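PDB 5MAL: lipase from Streptomyces rimosus, which hydrolyses triacylglycerols and other esters, preferring medium-length acyl chains, and also acts on long-chain acyl-CoA thioesters. Local coordinates for residues A[2-7]-A[74-79]. Residues are numbered along the deposited sequence; the frame is centred on the assembly and turned at random.
Sequences TDYVAL and LVSITI
Four backbone hydrogen bonds join Asp3, Val5 and Leu7 to Leu74 and Ser76, running in parallel register from the start of both strands. Leu74 N donates to Asp3 O (3.0 Å) while Leu74 O takes Val5 N (2.8 Å); Ser76 repeats the pattern, its N bonded to Val5 O and its O to Leu7 N. The segment axes diverge by only 10°.

The face carrying Tyr4, Ala6, Leu74 and Ser76 is where the polar side chains meet. With CG anti to the backbone N (chi1 171°), the Tyr4 ring leans forward over the sheet, in the direction of its strand, toward Ser76, and its OH reaches Ser76 OG at 2.6 Å in a hydrogen bond that either hydroxyl could donate. Ser76 OG sits at the ring edge, near its plane. A water continues the chain, 2.6 Å from Ser76 OG and donating to Leu7 O, so this buried serine hydroxyl has two polar partners. Leu74 runs alongside the tyrosine and lays CD2 over one ring face, a CH-pi contact 4.0 Å from the centroid.

On the face of Val5, Leu7, Val75 and Ile77 the side chains that meet are aliphatic: Leu7 CD1 meets Val75 CG1 at 3.6 Å, and Leu7 CB packs against Ile77 CD1.

These are inner strands of the parallel sheet of an SGNH hydrolase. Strand 46-49 flanks 3-7, and strand 135-139 flanks 74-78. Trp38 of helix 34-40 meets the Tyr4 ring edge-to-face, helix 57-64 touches Leu7 from the opposite face, and at the C-terminal end of the strands Thr78, hydrogen-bonded to Ser12 and Asp9, lies close to the nucleophile Ser10.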
ATOM      1  N   THR A   2      -1.808 -15.127  16.433  1.00 40.90           N
ATOM      2  CA  THR A   2      -1.257 -14.424  17.597  1.00 30.72           C
ATOM      3  C   THR A   2      -0.894 -12.991  17.300  1.00 17.37           C
ATOM      4  O   THR A   2      -1.754 -12.240  16.857  1.00 20.93           O
ATOM      5  CB  THR A   2      -0.039 -15.119  18.227  1.00 30.49           C
ATOM      6  OG1 THR A   2       0.676 -15.865  17.229  1.00 42.45           O
ATOM      7  CG2 THR A   2      -0.488 -15.994  19.394  1.00 24.50           C
ATOM      8  N   ASP A   3       0.337 -12.595  17.624  1.00 16.69           N
ATOM      9  CA  ASP A   3       0.660 -11.173  17.664  1.00 10.85           C
ATOM     10  C   ASP A   3       0.984 -10.687  16.277  1.00 11.88           C
ATOM     11  O   ASP A   3       2.041 -10.970  15.737  1.00 11.60           O
ATOM     12  CB  ASP A   3       1.818 -10.885  18.612  1.00 11.69           C
ATOM     13  CG  ASP A   3       1.446 -11.114  20.050  1.00 23.74           C
ATOM     14  OD1 ASP A   3       0.807 -10.220  20.639  1.00 24.96           O
ATOM     15  OD2 ASP A   3       1.774 -12.189  20.583  1.00 21.14           O
ATOM     16  N   TYR A   4       0.035  -9.950  15.730  1.00  8.10           N
ATOM     17  CA  TYR A   4       0.096  -9.433  14.379  1.00  8.16           C
ATOM     18  C   TYR A   4       0.199  -7.921  14.463  1.00  9.44           C
ATOM     19  O   TYR A   4      -0.676  -7.268  15.029  1.00  9.82           O
ATOM     20  CB  TYR A   4      -1.156  -9.877  13.615  1.00  9.04           C
ATOM     21  CG  TYR A   4      -1.371  -9.250  12.252  1.00  8.73           C
ATOM     22  CD1 TYR A   4      -0.300  -8.886  11.439  1.00  8.00           C
ATOM     23  CD2 TYR A   4      -2.669  -9.029  11.772  1.00  7.08           C
ATOM     24  CE1 TYR A   4      -0.518  -8.332  10.166  1.00  6.62           C
ATOM     25  CE2 TYR A   4      -2.884  -8.458  10.525  1.00  7.35           C
ATOM     26  CZ  TYR A   4      -1.810  -8.119   9.729  1.00  6.99           C
ATOM     27  OH  TYR A   4      -2.017  -7.563   8.491  1.00  7.09           O
ATOM     28  N   VAL A   5       1.284  -7.363  13.941  1.00  8.01           N
ATOM     29  CA  VAL A   5       1.338  -5.912  13.799  1.00  8.83           C
ATOM     30  C   VAL A   5       1.184  -5.537  12.340  1.00  9.51           C
ATOM     31  O   VAL A   5       1.940  -6.004  11.486  1.00  8.04           O
ATOM     32  CB  VAL A   5       2.634  -5.313  14.312  1.00  7.02           C
ATOM     33  CG1 VAL A   5       2.600  -3.793  14.138  1.00  7.52           C
ATOM     34  CG2 VAL A   5       2.853  -5.694  15.792  1.00  9.31           C
ATOM     35  N   ALA A   6       0.207  -4.685  12.061  1.00  9.01           N
ATOM     36  CA  ALA A   6      -0.018  -4.232  10.697  1.00  4.79           C
ATOM     37  C   ALA A   6       0.381  -2.771  10.569  1.00  7.60           C
ATOM     38  O   ALA A   6      -0.272  -1.880  11.102  1.00  7.25           O
ATOM     39  CB  ALA A   6      -1.459  -4.432  10.307  1.00  6.18           C
ATOM     40  N   LEU A   7       1.472  -2.560   9.847  1.00  6.44           N
ATOM     41  CA  LEU A   7       2.068  -1.249   9.631  1.00  8.07           C
ATOM     42  C   LEU A   7       1.722  -0.705   8.274  1.00  7.78           C
ATOM     43  O   LEU A   7       1.273  -1.434   7.396  1.00  9.04           O
ATOM     44  CB  LEU A   7       3.593  -1.335   9.697  1.00  7.85           C
ATOM     45  CG  LEU A   7       4.197  -2.072  10.873  1.00  6.65           C
ATOM     46  CD1 LEU A   7       5.638  -2.309  10.519  1.00  5.93           C
ATOM     47  CD2 LEU A   7       4.039  -1.206  12.113  1.00 10.08           C
ATOM     48  N   LEU A  74       3.711 -11.849  13.377  1.00  8.53           N
ATOM     49  CA  LEU A  74       3.448 -11.457  12.000  1.00  8.26           C
ATOM     50  C   LEU A  74       3.511  -9.949  11.870  1.00  7.29           C
ATOM     51  O   LEU A  74       2.962  -9.226  12.697  1.00  7.70           O
ATOM     52  CB  LEU A  74       2.081 -11.979  11.551  1.00  8.72           C
ATOM     53  CG  LEU A  74       1.579 -11.622  10.148  1.00 10.51           C
ATOM     54  CD1 LEU A  74       2.489 -12.202   9.059  1.00  9.85           C
ATOM     55  CD2 LEU A  74       0.141 -12.084   9.941  1.00  8.28           C
ATOM     56  N   VAL A  75       4.219  -9.476  10.853  1.00  6.59           N
ATOM     57  CA  VAL A  75       4.212  -8.066  10.529  1.00  7.23           C
ATOM     58  C   VAL A  75       3.826  -7.920   9.064  1.00  8.19           C
ATOM     59  O   VAL A  75       4.372  -8.608   8.202  1.00  9.36           O
ATOM     60  CB  VAL A  75       5.586  -7.400  10.764  1.00  8.06           C
ATOM     61  CG1 VAL A  75       5.558  -5.946  10.319  1.00  7.48           C
ATOM     62  CG2 VAL A  75       5.991  -7.512  12.221  1.00  6.76           C
ATOM     63  N   SER A  76       2.873  -7.044   8.782  1.00  6.44           N
ATOM     64  CA  SER A  76       2.588  -6.702   7.394  1.00  6.71           C
ATOM     65  C   SER A  76       2.853  -5.224   7.177  1.00  4.50           C
ATOM     66  O   SER A  76       2.758  -4.421   8.105  1.00  6.33           O
ATOM     67  CB  SER A  76       1.145  -7.038   7.006  1.00  6.74           C
ATOM     68  OG  SER A  76       0.219  -6.352   7.826  1.00  6.81           O
ATOM     69  N   ILE A  77       3.157  -4.846   5.943  1.00  5.41           N
ATOM     70  CA  ILE A  77       3.362  -3.434   5.675  1.00  8.39           C
ATOM     71  C   ILE A  77       3.219  -3.111   4.200  1.00  7.82           C
ATOM     72  O   ILE A  77       3.608  -3.903   3.346  1.00  6.79           O
ATOM     73  CB  ILE A  77       4.752  -2.981   6.182  1.00  7.47           C
ATOM     74  CG1 ILE A  77       4.897  -1.459   6.079  1.00  9.91           C
ATOM     75  CG2 ILE A  77       5.873  -3.735   5.444  1.00  6.32           C
ATOM     76  CD1 ILE A  77       6.098  -0.914   6.848  1.00 11.01           C
ATOM     77  N   THR A  78       2.582  -1.978   3.921  1.00  5.59           N
ATOM     78  CA  THR A  78       2.735  -1.278   2.652  1.00  4.71           C
ATOM     79  C   THR A  78       3.283   0.086   3.041  1.00  6.06           C
ATOM     80  O   THR A  78       2.717   0.756   3.879  1.00  7.64           O
ATOM     81  CB  THR A  78       1.410  -1.120   1.847  1.00  7.87           C
ATOM     82  OG1 THR A  78       0.455  -0.407   2.633  1.00  7.10           O
ATOM     83  CG2 THR A  78       0.824  -2.469   1.465  1.00  6.22           C
ATOM     84  N   ILE A  79       4.431   0.470   2.500  1.00  7.85           N
ATOM     85  CA  ILE A  79       4.953   1.807   2.780  1.00  8.41           C
ATOM     86  C   ILE A  79       5.899   2.197   1.675  1.00  8.04           C
ATOM     87  O   ILE A  79       6.523   1.338   1.051  1.00 10.48           O
ATOM     88  CB  ILE A  79       5.689   1.891   4.140  1.00  6.83           C
ATOM     89  CG1 ILE A  79       5.795   3.347   4.612  1.00  8.21           C
ATOM     90  CG2 ILE A  79       7.062   1.248   4.058  1.00 11.62           C
ATOM     91  CD1 ILE A  79       4.461   3.980   4.998  1.00 10.41           C
TER
HETATM   92  O   HOH W   1      -0.112  -3.851   7.072  1.00  9.23           O